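Side-chain contact in anthranilate-CoA ligase (Stigmatella aurantiaca, PDB 4WV3), which belongs to the ANL superfamily of AMP-binding enzymes, with a large AMP-binding domain followed by a smaller C-terminal domain: residues L252-I255 / S256-P260. Residues are numbered along the deposited sequence; the frame is centred on the assembly and turned at random.
Sequences LSTI and SRFKP
S256 N donates to L252 O, the first of four i to i+4 backbone bonds that carry helix 248-258 through its last turn. The hydroxyl of S256 stands beside its own backbone N (chi1 -68°), which brings OG to 3.3 Å from L252 O, but its hydrogen bond is made with the carbonyl of D283. R257 N reaches S253 O at 2.8 Å; its side chain leads away from the preceding turn, with CG lying over one face of the F258 ring, toward the rim.

F258 N makes the straightest bond of the series, to T254 O (3.0 Å, 167° at the hydrogen). The same carbonyl oxygen lies at the edge of the F258 ring, close to its plane, 3.6 Å from CD2. T254 adds the side-chain part of this pairing: its methyl CG2, anti to the backbone N, meets ring atom CD2 at 3.7 Å, while OG1 is turned back to the carbonyl of N250.

K259 is the first residue to leave helical geometry, with positive phi. Its N still makes a weak bond to I255 O, and its side chain folds back over the terminal turn, where NZ donates a hydrogen bond to S256 O (3.0 Å), almost in line with the carbonyl (C=O...N 173°). P260 follows, its CD 3.2 Å from I255 O, the oxygen that also takes the weak bond from K259 N, and CD also makes a looser apolar contact with I255 CG2 at 4.1 Å.

Beneath this helix end lies the mixed sheet of the AMP-binding domain: T254, I255 and P260 rest on F213 of strand 211-214, T254 and F258 on V239 of strand 237-239, and the chain soon enters strand 262-265, next to 211-214.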
loop_
_atom_site.group_PDB
_atom_site.type_symbol
_atom_site.label_atom_id
_atom_site.label_comp_id
_atom_site.label_asym_id
_atom_site.label_seq_id
_atom_site.Cartn_x
_atom_site.Cartn_y
_atom_site.Cartn_z
ATOM N N LEU A 252 -9.997 -15.461 -1.207
ATOM C CA LEU A 252 -9.890 -16.429 -2.293
ATOM C C LEU A 252 -11.245 -16.708 -2.930
ATOM O O LEU A 252 -11.331 -17.032 -4.115
ATOM C CB LEU A 252 -9.271 -17.733 -1.787
ATOM C CG LEU A 252 -7.848 -17.622 -1.242
ATOM C CD1 LEU A 252 -7.360 -18.974 -0.750
ATOM C CD2 LEU A 252 -6.911 -17.062 -2.299
ATOM N N SER A 253 -12.304 -16.578 -2.136
ATOM C CA SER A 253 -13.656 -16.804 -2.626
ATOM C C SER A 253 -14.113 -15.641 -3.499
ATOM O O SER A 253 -14.853 -15.831 -4.465
ATOM C CB SER A 253 -14.619 -16.996 -1.457
ATOM O OG SER A 253 -14.115 -17.964 -0.557
ATOM N N THR A 254 -13.668 -14.439 -3.149
ATOM C CA THR A 254 -13.947 -13.253 -3.950
ATOM C C THR A 254 -13.314 -13.414 -5.329
ATOM O O THR A 254 -13.908 -13.047 -6.345
ATOM C CB THR A 254 -13.418 -11.975 -3.266
ATOM O OG1 THR A 254 -14.110 -11.778 -2.026
ATOM C CG2 THR A 254 -13.632 -10.758 -4.152
ATOM N N ILE A 255 -12.112 -13.980 -5.353
ATOM C CA ILE A 255 -11.423 -14.288 -6.601
ATOM C C ILE A 255 -12.236 -15.277 -7.436
ATOM O O ILE A 255 -12.321 -15.152 -8.657
ATOM C CB ILE A 255 -10.014 -14.864 -6.337
ATOM C CG1 ILE A 255 -9.158 -13.846 -5.579
ATOM C CG2 ILE A 255 -9.337 -15.265 -7.640
ATOM C CD1 ILE A 255 -7.742 -14.312 -5.312
ATOM N N SER A 256 -12.844 -16.252 -6.767
ATOM C CA SER A 256 -13.657 -17.251 -7.450
ATOM C C SER A 256 -14.952 -16.658 -7.997
ATOM O O SER A 256 -15.341 -16.937 -9.131
ATOM C CB SER A 256 -13.974 -18.420 -6.515
ATOM O OG SER A 256 -12.806 -19.160 -6.209
ATOM N N ARG A 257 -15.613 -15.836 -7.189
ATOM C CA ARG A 257 -16.908 -15.280 -7.567
ATOM C C ARG A 257 -16.815 -14.231 -8.674
ATOM O O ARG A 257 -17.490 -14.339 -9.697
ATOM C CB ARG A 257 -17.623 -14.691 -6.347
ATOM C CG ARG A 257 -18.933 -13.994 -6.686
ATOM C CD ARG A 257 -19.687 -13.570 -5.438
ATOM N NE ARG A 257 -20.146 -14.717 -4.659
ATOM C CZ ARG A 257 -21.315 -15.324 -4.842
ATOM N NH1 ARG A 257 -22.148 -14.896 -5.781
ATOM N NH2 ARG A 257 -21.650 -16.360 -4.084
ATOM N N PHE A 258 -15.977 -13.219 -8.467
ATOM C CA PHE A 258 -15.908 -12.091 -9.392
ATOM C C PHE A 258 -14.902 -12.291 -10.521
ATOM O O PHE A 258 -14.883 -11.525 -11.484
ATOM C CB PHE A 258 -15.619 -10.795 -8.634
ATOM C CG PHE A 258 -16.704 -10.408 -7.672
ATOM C CD1 PHE A 258 -17.836 -9.745 -8.116
ATOM C CD2 PHE A 258 -16.596 -10.711 -6.325
ATOM C CE1 PHE A 258 -18.838 -9.388 -7.235
ATOM C CE2 PHE A 258 -17.594 -10.355 -5.438
ATOM C CZ PHE A 258 -18.717 -9.695 -5.893
ATOM N N LYS A 259 -14.071 -13.321 -10.391
ATOM C CA LYS A 259 -13.127 -13.711 -11.440
ATOM C C LYS A 259 -12.231 -12.581 -11.951
ATOM O O LYS A 259 -12.299 -12.224 -13.127
ATOM C CB LYS A 259 -13.882 -14.339 -12.616
ATOM C CG LYS A 259 -14.592 -15.640 -12.278
ATOM C CD LYS A 259 -15.570 -16.036 -13.373
ATOM C CE LYS A 259 -16.116 -17.436 -13.146
ATOM N NZ LYS A 259 -16.657 -17.607 -11.769
ATOM N N PRO A 260 -11.383 -12.016 -11.076
ATOM C CA PRO A 260 -10.451 -10.988 -11.548
ATOM C C PRO A 260 -9.257 -11.627 -12.250
ATOM O O PRO A 260 -9.002 -12.815 -12.058
ATOM C CB PRO A 260 -9.999 -10.319 -10.251
ATOM C CG PRO A 260 -10.067 -11.405 -9.241
ATOM C CD PRO A 260 -11.246 -12.259 -9.628
#